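Local coordinates for protein botulinum neurotoxin type G (Clostridium botulinum, PDB 3MPP) that attaches a clostridial neurotoxin to the surface of nerve cells through its receptor-binding domain, so that the toxin's protease can be delivered into the cytosol, at residues F229-F243 with C418-T430. The protein carries 4 engineered substitutions. Residues are numbered along the deposited sequence; the frame is centred on the assembly and turned at random.
Sequences FWGNPLRYDTQYYLF and CNWQFIPVDEGWT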
loop_
_atom_site.group_PDB
_atom_site.type_symbol
_atom_site.label_atom_id
_atom_site.label_comp_id
_atom_site.label_asym_id
_atom_site.label_seq_id
_atom_site.Cartn_x
_atom_site.Cartn_y
_atom_site.Cartn_z
ATOM N N PHE A 229 -3.851 3.080 -3.792
ATOM C CA PHE A 229 -4.127 3.070 -2.364
ATOM C C PHE A 229 -3.544 1.811 -1.697
ATOM O O PHE A 229 -3.148 1.843 -0.527
ATOM C CB PHE A 229 -5.650 3.095 -2.218
ATOM C CG PHE A 229 -6.164 3.187 -0.801
ATOM C CD1 PHE A 229 -6.247 4.417 -0.153
ATOM C CD2 PHE A 229 -6.668 2.063 -0.166
ATOM C CE1 PHE A 229 -6.791 4.509 1.112
ATOM C CE2 PHE A 229 -7.202 2.141 1.111
ATOM C CZ PHE A 229 -7.261 3.369 1.754
ATOM N N TRP A 230 -3.508 0.698 -2.434
ATOM C CA TRP A 230 -3.018 -0.570 -1.865
ATOM C C TRP A 230 -1.485 -0.689 -1.931
ATOM O O TRP A 230 -0.892 -1.573 -1.309
ATOM C CB TRP A 230 -3.675 -1.766 -2.566
ATOM C CG TRP A 230 -5.171 -1.647 -2.630
ATOM C CD1 TRP A 230 -5.941 -1.575 -3.762
ATOM C CD2 TRP A 230 -6.083 -1.573 -1.518
ATOM N NE1 TRP A 230 -7.276 -1.473 -3.421
ATOM C CE2 TRP A 230 -7.387 -1.465 -2.053
ATOM C CE3 TRP A 230 -5.921 -1.581 -0.131
ATOM C CZ2 TRP A 230 -8.520 -1.363 -1.248
ATOM C CZ3 TRP A 230 -7.050 -1.489 0.673
ATOM C CH2 TRP A 230 -8.334 -1.389 0.112
ATOM N N GLY A 231 -0.853 0.192 -2.700
ATOM C CA GLY A 231 0.593 0.173 -2.869
ATOM C C GLY A 231 1.093 -0.521 -4.124
ATOM O O GLY A 231 2.290 -0.764 -4.251
ATOM N N ASN A 232 0.186 -0.868 -5.039
ATOM C CA ASN A 232 0.583 -1.395 -6.346
ATOM C C ASN A 232 0.701 -0.288 -7.391
ATOM O O ASN A 232 0.153 0.804 -7.211
ATOM C CB ASN A 232 -0.423 -2.449 -6.819
ATOM C CG ASN A 232 -0.266 -3.753 -6.082
ATOM O OD1 ASN A 232 0.848 -4.143 -5.737
ATOM N ND2 ASN A 232 -1.375 -4.433 -5.833
ATOM N N PRO A 233 1.415 -0.561 -8.495
ATOM C CA PRO A 233 1.504 0.473 -9.536
ATOM C C PRO A 233 0.136 1.009 -9.981
ATOM O O PRO A 233 -0.833 0.264 -10.135
ATOM C CB PRO A 233 2.181 -0.256 -10.696
ATOM C CG PRO A 233 3.052 -1.304 -9.996
ATOM C CD PRO A 233 2.216 -1.759 -8.817
ATOM N N LEU A 234 0.082 2.318 -10.183
ATOM C CA LEU A 234 -1.101 2.981 -10.708
ATOM C C LEU A 234 -1.221 2.656 -12.201
ATOM O O LEU A 234 -0.223 2.668 -12.908
ATOM C CB LEU A 234 -0.943 4.492 -10.526
ATOM C CG LEU A 234 -2.189 5.361 -10.706
ATOM C CD1 LEU A 234 -3.273 5.017 -9.678
ATOM C CD2 LEU A 234 -1.794 6.833 -10.618
ATOM N N ARG A 235 -2.437 2.406 -12.682
ATOM C CA ARG A 235 -2.626 2.004 -14.082
ATOM C C ARG A 235 -3.678 2.791 -14.863
ATOM O O ARG A 235 -4.636 3.312 -14.298
ATOM C CB ARG A 235 -2.945 0.506 -14.153
ATOM C CG ARG A 235 -1.759 -0.335 -13.678
ATOM C CD ARG A 235 -1.936 -1.829 -13.804
ATOM N NE ARG A 235 -0.861 -2.503 -13.072
ATOM C CZ ARG A 235 0.231 -3.014 -13.634
ATOM N NH1 ARG A 235 0.397 -2.958 -14.949
ATOM N NH2 ARG A 235 1.152 -3.597 -12.882
ATOM N N TYR A 236 -3.496 2.839 -16.180
ATOM C CA TYR A 236 -4.487 3.402 -17.084
ATOM C C TYR A 236 -5.650 2.433 -17.234
ATOM O O TYR A 236 -5.513 1.254 -16.942
ATOM C CB TYR A 236 -3.868 3.636 -18.457
ATOM C CG TYR A 236 -2.883 4.767 -18.490
ATOM C CD1 TYR A 236 -3.327 6.087 -18.498
ATOM C CD2 TYR A 236 -1.507 4.525 -18.509
ATOM C CE1 TYR A 236 -2.436 7.139 -18.519
ATOM C CE2 TYR A 236 -0.596 5.582 -18.532
ATOM C CZ TYR A 236 -1.084 6.898 -18.538
ATOM O OH TYR A 236 -0.228 7.979 -18.572
ATOM N N ASP A 237 -6.786 2.935 -17.701
ATOM C CA ASP A 237 -7.902 2.080 -18.080
ATOM C C ASP A 237 -8.407 1.210 -16.933
ATOM O O ASP A 237 -8.916 0.110 -17.156
ATOM C CB ASP A 237 -7.514 1.199 -19.281
ATOM C CG ASP A 237 -7.126 2.014 -20.514
ATOM O OD1 ASP A 237 -7.460 3.219 -20.586
ATOM O OD2 ASP A 237 -6.489 1.442 -21.418
ATOM N N THR A 238 -8.285 1.710 -15.708
ATOM C CA THR A 238 -8.677 0.960 -14.518
ATOM C C THR A 238 -9.606 1.808 -13.650
ATOM O O THR A 238 -9.319 2.982 -13.382
ATOM C CB THR A 238 -7.420 0.601 -13.692
ATOM O OG1 THR A 238 -6.535 -0.174 -14.507
ATOM C CG2 THR A 238 -7.774 -0.162 -12.384
ATOM N N GLN A 239 -10.698 1.218 -13.178
ATOM C CA GLN A 239 -11.636 1.970 -12.332
ATOM C C GLN A 239 -11.082 2.241 -10.938
ATOM O O GLN A 239 -10.626 1.324 -10.254
ATOM C CB GLN A 239 -12.972 1.247 -12.233
ATOM C CG GLN A 239 -13.701 1.135 -13.580
ATOM C CD GLN A 239 -14.830 0.143 -13.502
ATOM O OE1 GLN A 239 -14.675 -0.925 -12.921
ATOM N NE2 GLN A 239 -15.981 0.499 -14.053
ATOM N N TYR A 240 -11.154 3.506 -10.524
ATOM C CA TYR A 240 -10.627 3.951 -9.244
ATOM C C TYR A 240 -11.606 4.880 -8.544
ATOM O O TYR A 240 -12.117 5.822 -9.159
ATOM C CB TYR A 240 -9.365 4.775 -9.452
ATOM C CG TYR A 240 -8.135 4.008 -9.880
ATOM C CD1 TYR A 240 -7.664 2.924 -9.140
ATOM C CD2 TYR A 240 -7.416 4.404 -11.002
ATOM C CE1 TYR A 240 -6.504 2.235 -9.530
ATOM C CE2 TYR A 240 -6.265 3.724 -11.404
ATOM C CZ TYR A 240 -5.813 2.645 -10.657
ATOM O OH TYR A 240 -4.661 1.975 -11.052
ATOM N N TYR A 241 -11.835 4.631 -7.260
ATOM C CA TYR A 241 -12.457 5.613 -6.373
ATOM C C TYR A 241 -11.352 6.529 -5.846
ATOM O O TYR A 241 -10.163 6.221 -5.964
ATOM C CB TYR A 241 -13.224 4.897 -5.244
ATOM C CG TYR A 241 -14.323 4.027 -5.811
ATOM C CD1 TYR A 241 -15.535 4.586 -6.203
ATOM C CD2 TYR A 241 -14.134 2.660 -6.002
ATOM C CE1 TYR A 241 -16.552 3.804 -6.762
ATOM C CE2 TYR A 241 -15.143 1.866 -6.563
ATOM C CZ TYR A 241 -16.346 2.450 -6.931
ATOM O OH TYR A 241 -17.343 1.685 -7.469
ATOM N N LEU A 242 -11.736 7.665 -5.282
ATOM C CA LEU A 242 -10.772 8.707 -4.996
ATOM C C LEU A 242 -10.678 8.941 -3.500
ATOM O O LEU A 242 -11.689 8.991 -2.790
ATOM C CB LEU A 242 -11.146 9.993 -5.750
ATOM C CG LEU A 242 -10.123 11.126 -5.914
ATOM C CD1 LEU A 242 -8.803 10.647 -6.553
ATOM C CD2 LEU A 242 -10.726 12.286 -6.718
ATOM N N PHE A 243 -9.448 9.030 -3.016
ATOM C CA PHE A 243 -9.202 9.279 -1.607
ATOM C C PHE A 243 -8.371 10.553 -1.446
ATOM O O PHE A 243 -7.387 10.742 -2.162
ATOM C CB PHE A 243 -8.496 8.068 -0.989
ATOM C CG PHE A 243 -7.991 8.288 0.408
ATOM C CD1 PHE A 243 -8.812 8.051 1.504
ATOM C CD2 PHE A 243 -6.678 8.689 0.633
ATOM C CE1 PHE A 243 -8.343 8.242 2.799
ATOM C CE2 PHE A 243 -6.202 8.887 1.944
ATOM C CZ PHE A 243 -7.028 8.656 3.016
ATOM N N CYS A 418 -4.288 18.579 -1.254
ATOM C CA CYS A 418 -3.988 18.328 -2.661
ATOM C C CYS A 418 -3.333 16.971 -2.844
ATOM O O CYS A 418 -2.784 16.688 -3.904
ATOM C CB CYS A 418 -3.049 19.403 -3.236
ATOM S SG CYS A 418 -1.576 19.727 -2.211
ATOM N N ASN A 419 -3.399 16.125 -1.826
ATOM C CA ASN A 419 -2.789 14.796 -1.951
ATOM C C ASN A 419 -3.871 13.751 -2.078
ATOM O O ASN A 419 -4.742 13.658 -1.218
ATOM C CB ASN A 419 -1.893 14.486 -0.753
ATOM C CG ASN A 419 -0.768 15.480 -0.611
ATOM O OD1 ASN A 419 -0.230 15.954 -1.611
ATOM N ND2 ASN A 419 -0.410 15.811 0.629
ATOM N N TRP A 420 -3.786 12.954 -3.142
ATOM C CA TRP A 420 -4.827 11.997 -3.477
ATOM C C TRP A 420 -4.288 10.583 -3.577
ATOM O O TRP A 420 -3.097 10.383 -3.853
ATOM C CB TRP A 420 -5.431 12.368 -4.839
ATOM C CG TRP A 420 -6.023 13.773 -4.910
ATOM C CD1 TRP A 420 -5.391 14.915 -5.337
ATOM C CD2 TRP A 420 -7.367 14.169 -4.552
ATOM N NE1 TRP A 420 -6.263 15.996 -5.260
ATOM C CE2 TRP A 420 -7.475 15.564 -4.792
ATOM C CE3 TRP A 420 -8.479 13.484 -4.053
ATOM C CZ2 TRP A 420 -8.658 16.280 -4.555
ATOM C CZ3 TRP A 420 -9.657 14.200 -3.817
ATOM C CH2 TRP A 420 -9.728 15.586 -4.058
ATOM N N GLN A 421 -5.171 9.610 -3.360
ATOM C CA GLN A 421 -4.871 8.227 -3.712
ATOM C C GLN A 421 -6.022 7.637 -4.506
ATOM O O GLN A 421 -7.188 8.006 -4.316
ATOM C CB GLN A 421 -4.607 7.389 -2.453
ATOM C CG GLN A 421 -3.404 7.892 -1.633
ATOM C CD GLN A 421 -3.136 7.032 -0.420
ATOM O OE1 GLN A 421 -3.292 5.812 -0.467
ATOM N NE2 GLN A 421 -2.714 7.663 0.674
ATOM N N PHE A 422 -5.683 6.727 -5.404
ATOM C CA PHE A 422 -6.665 6.063 -6.242
ATOM C C PHE A 422 -6.943 4.648 -5.709
ATOM O O PHE A 422 -6.010 3.863 -5.482
ATOM C CB PHE A 422 -6.155 6.005 -7.682
ATOM C CG PHE A 422 -6.107 7.372 -8.372
ATOM C CD1 PHE A 422 -7.212 7.862 -9.067
ATOM C CD2 PHE A 422 -4.963 8.155 -8.322
ATOM C CE1 PHE A 422 -7.178 9.105 -9.703
ATOM C CE2 PHE A 422 -4.914 9.412 -8.963
ATOM C CZ PHE A 422 -6.027 9.882 -9.649
ATOM N N ILE A 423 -8.218 4.322 -5.533
ATOM C CA ILE A 423 -8.614 3.051 -4.916
ATOM C C ILE A 423 -9.346 2.140 -5.912
ATOM O O ILE A 423 -10.496 2.388 -6.254
ATOM C CB ILE A 423 -9.559 3.279 -3.698
ATOM C CG1 ILE A 423 -9.032 4.385 -2.785
ATOM C CG2 ILE A 423 -9.735 1.983 -2.914
ATOM C CD1 ILE A 423 -9.903 4.571 -1.502
ATOM N N PRO A 424 -8.666 1.087 -6.396
ATOM C CA PRO A 424 -9.373 0.067 -7.172
ATOM C C PRO A 424 -10.060 -0.940 -6.260
ATOM O O PRO A 424 -9.590 -1.174 -5.142
ATOM C CB PRO A 424 -8.249 -0.654 -7.923
ATOM C CG PRO A 424 -6.986 -0.405 -7.084
ATOM C CD PRO A 424 -7.259 0.729 -6.121
ATOM N N VAL A 425 -11.145 -1.544 -6.740
ATOM C CA VAL A 425 -11.779 -2.647 -6.024
ATOM C C VAL A 425 -10.792 -3.805 -5.960
ATOM O O VAL A 425 -10.268 -4.222 -6.987
ATOM C CB VAL A 425 -13.057 -3.146 -6.735
ATOM C CG1 VAL A 425 -13.644 -4.319 -5.962
ATOM C CG2 VAL A 425 -14.075 -2.021 -6.882
ATOM N N ASP A 426 -10.540 -4.320 -4.757
ATOM C CA ASP A 426 -9.501 -5.327 -4.559
ATOM C C ASP A 426 -10.125 -6.482 -3.789
ATOM O O ASP A 426 -10.963 -6.252 -2.922
ATOM C CB ASP A 426 -8.337 -4.718 -3.757
ATOM C CG ASP A 426 -7.176 -5.679 -3.580
ATOM O OD1 ASP A 426 -6.354 -5.822 -4.515
ATOM O OD2 ASP A 426 -7.069 -6.277 -2.492
ATOM N N GLU A 427 -9.717 -7.716 -4.087
ATOM C CA GLU A 427 -10.297 -8.882 -3.410
ATOM C C GLU A 427 -10.054 -8.903 -1.915
ATOM O O GLU A 427 -10.813 -9.532 -1.179
ATOM C CB GLU A 427 -9.800 -10.208 -4.024
ATOM C CG GLU A 427 -8.344 -10.509 -3.762
ATOM C CD GLU A 427 -7.964 -11.936 -4.147
ATOM O OE1 GLU A 427 -8.867 -12.778 -4.305
ATOM O OE2 GLU A 427 -6.761 -12.218 -4.285
ATOM N N GLY A 428 -8.984 -8.240 -1.463
ATOM C CA GLY A 428 -8.649 -8.227 -0.054
ATOM C C GLY A 428 -9.419 -7.178 0.735
ATOM O O GLY A 428 -9.164 -6.990 1.919
ATOM N N TRP A 429 -10.341 -6.484 0.075
ATOM C CA TRP A 429 -11.171 -5.464 0.744
ATOM C C TRP A 429 -12.582 -5.490 0.154
ATOM O O TRP A 429 -12.809 -4.989 -0.943
ATOM C CB TRP A 429 -10.584 -4.056 0.570
ATOM C CG TRP A 429 -11.314 -2.999 1.412
ATOM C CD1 TRP A 429 -12.520 -2.415 1.133
ATOM C CD2 TRP A 429 -10.897 -2.470 2.686
ATOM N NE1 TRP A 429 -12.874 -1.538 2.146
ATOM C CE2 TRP A 429 -11.893 -1.556 3.110
ATOM C CE3 TRP A 429 -9.766 -2.657 3.492
ATOM C CZ2 TRP A 429 -11.793 -0.837 4.301
ATOM C CZ3 TRP A 429 -9.666 -1.944 4.687
ATOM C CH2 TRP A 429 -10.675 -1.041 5.076
ATOM N N THR A 430 -13.535 -6.061 0.875
ATOM C CA THR A 430 -14.893 -6.159 0.338
ATOM C C THR A 430 -15.842 -5.302 1.162
ATOM O O THR A 430 -15.649 -5.141 2.360
ATOM C CB THR A 430 -15.409 -7.601 0.369
ATOM O OG1 THR A 430 -15.497 -8.035 1.737
ATOM C CG2 THR A 430 -14.470 -8.514 -0.393
HETATM O O HOH W 1 -11.674 -1.080 -9.603
#
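Tyr241 and Ile423 exchange two backbone hydrogen bonds, as do Phe243 and Gln421, pairing strand 239-243 antiparallel with strand 420-423. In the beta-trefoil of the C-terminal receptor-binding subdomain, this joins the first strand to the last and so closes the fold. Phe229, in the loop ahead, adds a hydrogen bond from its backbone N to Phe422 O (2.9 Å).

Ile423 suits its place because its two branches fill different sites. CG1, anti to the carbonyl carbon (chi1 -46°), carries CD1 over the centre of the Phe229 ring in a CH-pi contact and against Phe243 CB; CG2 reaches Trp230 CZ2 at 3.9 Å. The Phe229 ring in turn sets its CE1 over the face of Phe243.

On the other side of the sheet, Phe422 lays its CB on the face of Tyr240, 3.8 Å from the ring centroid, and receives Leu242 CD1 over its own ring. Leu242 CG also presses on Trp420 CE3 at 3.4 Å. Tyrosine is apt here because Tyr240 OH accepts a hydrogen bond from Arg235 N (2.8 Å), tying the ring back to its own loop.

Trp230 lies toward the N-terminal subdomain, touching Arg74; Asp426 OD2 forms a salt bridge with that arginine and a hydrogen bond with Asn141 ND2. Asp426 CB lies over one indole face and Phe229 CD2 over the opposite one, both toward the rim, while the indole NE1 donates almost straight (173°) to Pro424 O, 2.9 Å away in the ring plane.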